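PDB 5MU5: DUF115 domain-containing protein, which is a Maf-type glycosyltransferase implicated in bacterial flagella formation, probably by transferring sugar onto flagellin. Local coordinates for residues D318-G326 and S389-A400; F342-V353 and F361-L372. All blocks are in the same frame, centred on the assembly; numbering follows the deposited sequence.

Contact 1. Residues D318-G326 and S389-A400; sequences DFQMLLENG and SGPTVTNTGTTA
Thr-396 OG1 donates to Ser-389 O over 2.5 Å, in the carbonyl plane, and is packed by Leu-323, which lies obliquely across it with CB at 3.5 Å from OG1. The two methyls of Leu-323 then part. CD1 stays near Ser-389 O, and CD2 reaches, at 3.3 Å, the O of Pro-391, the residue whose preceding peptide bond is cis. Ser-389 OG pairs instead with Tyr-367 OH. These contacts place the N-terminal end of helix 393-404 against one face of the mostly parallel alpha/beta sheet; the helix lies on the connection from strand 363-367 to strand 408-412, and the axis of residues 393-400 runs at 131° to that of strand 319-322, with a closest approach of 7.7 Å. Further along, Met-321 bends at both chi2 and chi3 (-65° and -53°), which folds its chain along the helix: CG meets Gly-397 CA, and CE touches both Thr-396 CG2 (3.5 Å, tight) and Ala-400 CB (3.7 Å). Val-393 lays CG2 against Met-321 O at 3.4 Å, and its side chain is about 3 Å from a bound sulfate, probably picked up from the crystallisation liquor.

Contact 2. Residues F342-V353 and F361-L372; sequences FGSATLIGSNTV and FEDVVYYFRPAL
Leu-347 and Phe-361 meet at about a right angle: Leu-347 CB stands 3.6 Å from the Phe-361 ring centroid and 9° off the ring normal, a CH-pi contact over the face. Ala-345 O lies in the plane of that ring, at its edge, 3.4 Å from CD2. Phe-342 is turned obliquely to it, planes 39° apart, with Phe-361 CZ over the centre of the Phe-342 ring. An alanine in place of Phe-361 would probably open a gap beneath Leu-347 and deprive the Phe-342 ring of the neighbour on that face. Beyond this cluster, strands 346-350 and 363-367 pair in parallel as neighbours in the mixed sheet of the MptE-like region, joined by a helix-free loop; Val-365 N to Leu-347 O (2.8 Å) and Gly-349 N to Val-365 O (2.9 Å) are two of the rungs. At the last bridged pair, the Tyr-367 ring takes Ser-350 CA over one face, its centroid 4.0 Å from that carbon. Asn-351 carries CG between its backbone N and carbonyl carbon (chi1 59°), which brings OD1 to Arg-369 N (3.0 Å); ND2 comes obliquely to Phe-368 CD2 and hydrogen-bonds Ser-252 OG and a water. Thr-346 OG1 donates to the anti lone pair of Asp-363 OD2 (3.0 Å), an oxygen also salt-bridged to Arg-526. The threonine and arginine together are likely to stabilise the negative charge of this carboxylate.

In the fold
Both contacts are largely buried and serve the same mixed sheet, with centres 9 Å apart. Contact 1 packs a helix on a sheet face, whereas contact 2 joins two neighbouring strands edge to edge; strand 319-322 of the first pairs with strand 346-350 of the second, through Gln-320 N to Thr-346 O and Gln-320 O to Ile-348 N, both 2.8 Å. Their chemistry follows: contact 1 meets across its interface through apolar side chains, contact 2 through backbone bonds, aromatic rings and polar side chains, and reaches exposed residues at the turn of Gly-343 and Ser-344. Along the chain, contact 2 is nested within the loop that contact 1 closes. Leu-323 CD1 packs 3.1 Å from Tyr-367 OH where they meet.

Contact 1. Residues D318-G326 and S389-A400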
# COMPACT_ATOMS: atom_id res chain seq x y z
N ASP A 318 17.13 27.21 4.12
CA ASP A 318 18.40 26.52 4.00
C ASP A 318 18.18 25.34 3.08
O ASP A 318 19.00 25.03 2.21
CB ASP A 318 18.87 26.10 5.37
CG ASP A 318 19.20 27.31 6.28
OD1 ASP A 318 20.22 27.98 6.02
OD2 ASP A 318 18.44 27.58 7.26
N PHE A 319 17.03 24.69 3.24
CA PHE A 319 16.64 23.59 2.38
C PHE A 319 15.26 23.80 1.84
O PHE A 319 14.40 24.32 2.54
CB PHE A 319 16.72 22.25 3.11
CG PHE A 319 18.11 21.92 3.57
CD1 PHE A 319 19.09 21.59 2.65
CD2 PHE A 319 18.44 21.98 4.91
CE1 PHE A 319 20.38 21.30 3.05
CE2 PHE A 319 19.73 21.69 5.32
CZ PHE A 319 20.70 21.36 4.38
N GLN A 320 15.08 23.45 0.57
CA GLN A 320 13.78 23.47 -0.08
C GLN A 320 13.43 22.01 -0.43
O GLN A 320 14.21 21.30 -1.07
CB GLN A 320 13.80 24.35 -1.34
CG GLN A 320 12.56 24.26 -2.22
CD GLN A 320 11.33 24.86 -1.56
OE1 GLN A 320 11.42 25.86 -0.84
NE2 GLN A 320 10.17 24.27 -1.81
N MET A 321 12.26 21.57 0.02
CA MET A 321 11.85 20.18 -0.16
C MET A 321 10.87 20.05 -1.30
O MET A 321 9.97 20.91 -1.49
CB MET A 321 11.20 19.62 1.09
CG MET A 321 11.97 19.85 2.37
SD MET A 321 13.55 19.02 2.47
CE MET A 321 13.04 17.33 2.09
N LEU A 322 11.04 18.98 -2.07
CA LEU A 322 10.10 18.64 -3.12
C LEU A 322 9.90 17.13 -3.14
O LEU A 322 10.88 16.38 -3.20
CB LEU A 322 10.61 19.11 -4.47
CG LEU A 322 9.61 19.01 -5.61
CD1 LEU A 322 8.40 19.90 -5.37
CD2 LEU A 322 10.28 19.36 -6.94
N LEU A 323 8.63 16.71 -3.09
CA LEU A 323 8.27 15.29 -3.12
C LEU A 323 7.74 14.87 -4.49
O LEU A 323 8.19 13.89 -5.05
CB LEU A 323 7.20 15.00 -2.07
CG LEU A 323 6.57 13.59 -2.00
CD1 LEU A 323 7.63 12.57 -1.63
CD2 LEU A 323 5.43 13.54 -1.00
N GLU A 324 6.78 15.63 -5.00
CA GLU A 324 6.05 15.27 -6.21
C GLU A 324 6.85 15.27 -7.50
O GLU A 324 7.67 16.15 -7.75
CB GLU A 324 4.88 16.23 -6.45
CG GLU A 324 3.77 16.26 -5.41
CD GLU A 324 2.57 17.08 -5.91
OE1 GLU A 324 1.90 16.63 -6.88
OE2 GLU A 324 2.28 18.17 -5.35
N ASN A 325 6.53 14.28 -8.32
CA ASN A 325 6.98 14.23 -9.69
C ASN A 325 6.06 15.14 -10.52
O ASN A 325 4.99 15.52 -10.06
CB ASN A 325 6.87 12.77 -10.20
CG ASN A 325 6.90 12.69 -11.73
OD1 ASN A 325 5.83 12.61 -12.37
ND2 ASN A 325 8.10 12.76 -12.32
N GLY A 326 6.45 15.50 -11.73
CA GLY A 326 5.52 16.22 -12.60
C GLY A 326 5.83 17.66 -12.91
O GLY A 326 6.49 18.37 -12.15
N SER A 389 8.30 9.53 3.85
CA SER A 389 8.61 10.75 3.11
C SER A 389 7.35 11.30 2.48
O SER A 389 7.36 12.46 2.03
CB SER A 389 9.71 10.55 2.04
OG SER A 389 9.29 9.70 1.00
N GLY A 390 6.29 10.48 2.44
CA GLY A 390 4.96 10.89 1.95
C GLY A 390 3.94 10.81 3.07
O GLY A 390 4.28 10.37 4.18
N PRO A 391 2.67 11.11 2.77
CA PRO A 391 2.12 11.41 1.46
C PRO A 391 2.35 12.82 0.92
O PRO A 391 2.22 13.03 -0.28
CB PRO A 391 0.61 11.17 1.64
CG PRO A 391 0.36 11.42 3.10
CD PRO A 391 1.59 10.91 3.77
N THR A 392 2.68 13.78 1.77
CA THR A 392 2.93 15.15 1.30
C THR A 392 4.35 15.66 1.68
O THR A 392 5.11 15.01 2.45
CB THR A 392 1.86 16.09 1.85
OG1 THR A 392 1.92 16.08 3.27
CG2 THR A 392 0.49 15.61 1.40
N VAL A 393 4.69 16.83 1.14
CA VAL A 393 6.04 17.37 1.21
C VAL A 393 6.45 17.77 2.63
O VAL A 393 7.64 17.81 2.96
CB VAL A 393 6.22 18.52 0.18
CG1 VAL A 393 5.32 19.71 0.51
CG2 VAL A 393 7.69 18.94 0.07
N THR A 394 5.46 18.02 3.47
CA THR A 394 5.69 18.28 4.89
C THR A 394 6.25 17.05 5.60
O THR A 394 7.04 17.18 6.54
CB THR A 394 4.39 18.75 5.57
OG1 THR A 394 4.12 20.09 5.12
CG2 THR A 394 4.55 18.79 7.02
N ASN A 395 5.81 15.87 5.15
CA ASN A 395 6.34 14.60 5.65
C ASN A 395 7.78 14.46 5.21
O ASN A 395 8.62 14.00 5.98
CB ASN A 395 5.56 13.40 5.08
CG ASN A 395 4.09 13.44 5.47
OD1 ASN A 395 3.19 13.69 4.63
ND2 ASN A 395 3.85 13.25 6.75
N THR A 396 8.05 14.85 3.96
CA THR A 396 9.39 14.74 3.38
C THR A 396 10.38 15.57 4.16
O THR A 396 11.46 15.11 4.48
CB THR A 396 9.41 15.22 1.91
OG1 THR A 396 8.31 14.65 1.19
CG2 THR A 396 10.73 14.85 1.26
N GLY A 397 10.00 16.81 4.48
CA GLY A 397 10.87 17.69 5.25
C GLY A 397 11.11 17.20 6.67
O GLY A 397 12.21 17.25 7.18
N THR A 398 10.07 16.70 7.31
CA THR A 398 10.21 16.21 8.67
C THR A 398 11.10 14.98 8.72
O THR A 398 11.99 14.89 9.56
CB THR A 398 8.84 15.87 9.24
OG1 THR A 398 8.04 17.05 9.20
CG2 THR A 398 8.96 15.35 10.65
N THR A 399 10.88 14.04 7.81
CA THR A 399 11.64 12.80 7.84
C THR A 399 13.08 13.07 7.40
O THR A 399 14.01 12.48 7.97
CB THR A 399 10.99 11.65 7.02
OG1 THR A 399 11.71 10.43 7.26
CG2 THR A 399 11.02 11.92 5.54
N ALA A 400 13.27 13.98 6.44
CA ALA A 400 14.62 14.35 5.98
C ALA A 400 15.38 14.97 7.14
O ALA A 400 16.55 14.66 7.34
CB ALA A 400 14.57 15.33 4.82

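Contact 2. Residues F342-V353 and F361-L372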
# COMPACT_ATOMS: atom_id res chain seq x y z
N PHE A 342 15.86 31.87 -5.23
CA PHE A 342 16.03 30.94 -4.10
C PHE A 342 17.32 31.12 -3.35
O PHE A 342 17.57 30.42 -2.36
CB PHE A 342 15.87 29.49 -4.57
CG PHE A 342 14.46 29.02 -4.59
CD1 PHE A 342 13.85 28.61 -3.41
CD2 PHE A 342 13.73 29.01 -5.76
CE1 PHE A 342 12.54 28.18 -3.41
CE2 PHE A 342 12.41 28.59 -5.77
CZ PHE A 342 11.81 28.18 -4.60
N GLY A 343 18.16 32.05 -3.79
CA GLY A 343 19.40 32.36 -3.09
C GLY A 343 20.31 31.16 -2.96
O GLY A 343 20.58 30.46 -3.94
N SER A 344 20.78 30.91 -1.74
CA SER A 344 21.69 29.80 -1.47
C SER A 344 21.00 28.49 -1.04
O SER A 344 21.67 27.58 -0.56
CB SER A 344 22.62 30.23 -0.35
OG SER A 344 21.84 30.48 0.81
N ALA A 345 19.68 28.39 -1.19
CA ALA A 345 18.94 27.19 -0.76
C ALA A 345 19.37 25.94 -1.52
O ALA A 345 19.56 25.98 -2.71
CB ALA A 345 17.44 27.40 -0.91
N THR A 346 19.54 24.84 -0.80
CA THR A 346 19.78 23.54 -1.41
C THR A 346 18.42 22.87 -1.55
O THR A 346 17.58 22.96 -0.65
CB THR A 346 20.70 22.69 -0.51
OG1 THR A 346 22.01 23.23 -0.58
CG2 THR A 346 20.76 21.22 -0.93
N LEU A 347 18.19 22.24 -2.69
CA LEU A 347 16.96 21.49 -2.92
C LEU A 347 17.17 20.04 -2.48
O LEU A 347 18.13 19.40 -2.90
CB LEU A 347 16.59 21.57 -4.41
CG LEU A 347 15.38 20.84 -5.01
CD1 LEU A 347 15.61 19.35 -5.06
CD2 LEU A 347 14.08 21.14 -4.28
N ILE A 348 16.29 19.53 -1.62
CA ILE A 348 16.30 18.11 -1.28
C ILE A 348 15.04 17.56 -1.87
O ILE A 348 13.94 17.94 -1.46
CB ILE A 348 16.28 17.83 0.22
CG1 ILE A 348 17.53 18.43 0.88
CG2 ILE A 348 16.19 16.32 0.47
CD1 ILE A 348 17.56 18.23 2.39
N GLY A 349 15.19 16.67 -2.84
CA GLY A 349 14.05 16.11 -3.50
C GLY A 349 14.15 14.62 -3.71
O GLY A 349 15.22 14.01 -3.63
N SER A 350 12.99 14.04 -3.95
CA SER A 350 12.90 12.67 -4.40
C SER A 350 13.64 12.52 -5.74
O SER A 350 13.66 13.44 -6.56
CB SER A 350 11.43 12.31 -4.58
OG SER A 350 11.31 11.20 -5.43
N ASN A 351 14.21 11.35 -5.98
CA ASN A 351 14.88 11.10 -7.24
C ASN A 351 13.96 11.20 -8.46
O ASN A 351 14.43 11.33 -9.58
CB ASN A 351 15.59 9.74 -7.25
CG ASN A 351 14.66 8.57 -6.98
OD1 ASN A 351 13.90 8.53 -6.00
ND2 ASN A 351 14.76 7.56 -7.85
N THR A 352 12.65 11.18 -8.22
CA THR A 352 11.68 11.27 -9.30
C THR A 352 11.11 12.66 -9.53
O THR A 352 10.17 12.79 -10.29
CB THR A 352 10.50 10.33 -9.03
OG1 THR A 352 9.87 10.74 -7.83
CG2 THR A 352 10.98 8.86 -8.92
N VAL A 353 11.65 13.70 -8.90
CA VAL A 353 11.15 15.04 -9.19
C VAL A 353 11.49 15.43 -10.63
O VAL A 353 12.41 14.86 -11.25
CB VAL A 353 11.66 16.12 -8.22
CG1 VAL A 353 11.26 15.76 -6.80
CG2 VAL A 353 13.18 16.35 -8.35
N PHE A 361 18.12 25.68 -8.98
CA PHE A 361 18.92 25.69 -7.77
C PHE A 361 20.39 25.54 -8.03
O PHE A 361 20.81 24.71 -8.81
CB PHE A 361 18.51 24.55 -6.84
CG PHE A 361 17.18 24.74 -6.23
CD1 PHE A 361 16.04 24.30 -6.88
CD2 PHE A 361 17.06 25.35 -5.00
CE1 PHE A 361 14.80 24.48 -6.33
CE2 PHE A 361 15.82 25.53 -4.44
CZ PHE A 361 14.69 25.10 -5.10
N GLU A 362 21.16 26.33 -7.30
CA GLU A 362 22.60 26.16 -7.26
C GLU A 362 23.00 24.69 -7.02
O GLU A 362 23.87 24.16 -7.71
CB GLU A 362 23.17 27.06 -6.14
CG GLU A 362 23.24 28.53 -6.56
CD GLU A 362 23.42 29.50 -5.41
OE1 GLU A 362 23.64 29.04 -4.26
OE2 GLU A 362 23.34 30.73 -5.66
N ASP A 363 22.30 24.03 -6.09
CA ASP A 363 22.68 22.71 -5.62
C ASP A 363 21.48 21.79 -5.27
O ASP A 363 20.47 22.24 -4.70
CB ASP A 363 23.57 22.92 -4.40
CG ASP A 363 23.89 21.65 -3.70
OD1 ASP A 363 24.42 20.70 -4.32
OD2 ASP A 363 23.61 21.60 -2.49
N VAL A 364 21.62 20.51 -5.58
CA VAL A 364 20.54 19.55 -5.49
C VAL A 364 20.98 18.25 -4.82
O VAL A 364 21.99 17.68 -5.18
CB VAL A 364 20.01 19.21 -6.91
CG1 VAL A 364 18.85 18.23 -6.85
CG2 VAL A 364 19.55 20.48 -7.61
N VAL A 365 20.19 17.80 -3.85
CA VAL A 365 20.38 16.54 -3.18
C VAL A 365 19.13 15.67 -3.36
O VAL A 365 18.00 16.15 -3.17
CB VAL A 365 20.59 16.73 -1.67
CG1 VAL A 365 20.86 15.38 -1.02
CG2 VAL A 365 21.74 17.69 -1.41
N TYR A 366 19.33 14.41 -3.72
CA TYR A 366 18.25 13.48 -3.94
C TYR A 366 18.20 12.41 -2.86
O TYR A 366 19.23 11.97 -2.38
CB TYR A 366 18.40 12.76 -5.28
CG TYR A 366 18.28 13.65 -6.46
CD1 TYR A 366 17.10 14.32 -6.72
CD2 TYR A 366 19.36 13.85 -7.32
CE1 TYR A 366 16.99 15.15 -7.80
CE2 TYR A 366 19.26 14.70 -8.40
CZ TYR A 366 18.08 15.33 -8.63
OH TYR A 366 17.99 16.17 -9.70
N TYR A 367 17.01 11.97 -2.50
CA TYR A 367 16.86 10.75 -1.73
C TYR A 367 16.06 9.80 -2.64
O TYR A 367 15.42 10.24 -3.60
CB TYR A 367 16.15 11.00 -0.41
CG TYR A 367 14.68 11.25 -0.53
CD1 TYR A 367 14.18 12.50 -0.77
CD2 TYR A 367 13.78 10.20 -0.42
CE1 TYR A 367 12.81 12.71 -0.91
CE2 TYR A 367 12.42 10.40 -0.54
CZ TYR A 367 11.94 11.65 -0.79
OH TYR A 367 10.58 11.82 -0.89
N PHE A 368 16.14 8.52 -2.35
CA PHE A 368 15.48 7.52 -3.17
C PHE A 368 14.16 7.11 -2.59
O PHE A 368 14.07 6.56 -1.50
CB PHE A 368 16.41 6.35 -3.45
CG PHE A 368 17.51 6.73 -4.35
CD1 PHE A 368 18.64 7.32 -3.85
CD2 PHE A 368 17.34 6.64 -5.72
CE1 PHE A 368 19.62 7.77 -4.70
CE2 PHE A 368 18.34 7.06 -6.58
CZ PHE A 368 19.48 7.63 -6.07
N ARG A 369 13.11 7.43 -3.34
CA ARG A 369 11.78 7.12 -2.90
C ARG A 369 11.46 5.64 -3.17
O ARG A 369 11.53 5.19 -4.30
CB ARG A 369 10.77 8.03 -3.58
CG ARG A 369 9.52 8.00 -2.78
CD ARG A 369 8.41 8.83 -3.34
NE ARG A 369 7.31 8.75 -2.39
CZ ARG A 369 6.15 9.37 -2.53
NH1 ARG A 369 5.95 10.13 -3.59
NH2 ARG A 369 5.21 9.23 -1.61
N PRO A 370 11.12 4.89 -2.12
CA PRO A 370 10.95 3.45 -2.27
C PRO A 370 9.67 3.02 -3.01
O PRO A 370 8.84 3.85 -3.35
CB PRO A 370 10.95 2.94 -0.82
CG PRO A 370 10.54 4.10 0.01
CD PRO A 370 10.97 5.33 -0.72
N ALA A 371 9.57 1.72 -3.29
CA ALA A 371 8.35 1.13 -3.85
C ALA A 371 7.99 1.64 -5.26
O ALA A 371 6.83 1.87 -5.57
CB ALA A 371 7.17 1.35 -2.88
N LEU A 372 9.01 1.81 -6.09
CA LEU A 372 8.82 2.29 -7.46
C LEU A 372 9.87 1.62 -8.32
O LEU A 372 10.86 1.15 -7.80
CB LEU A 372 9.00 3.81 -7.54
CG LEU A 372 8.00 4.70 -6.79
CD1 LEU A 372 8.48 6.15 -6.71
CD2 LEU A 372 6.63 4.65 -7.42
O HOH W 1 12.64 5.97 -6.75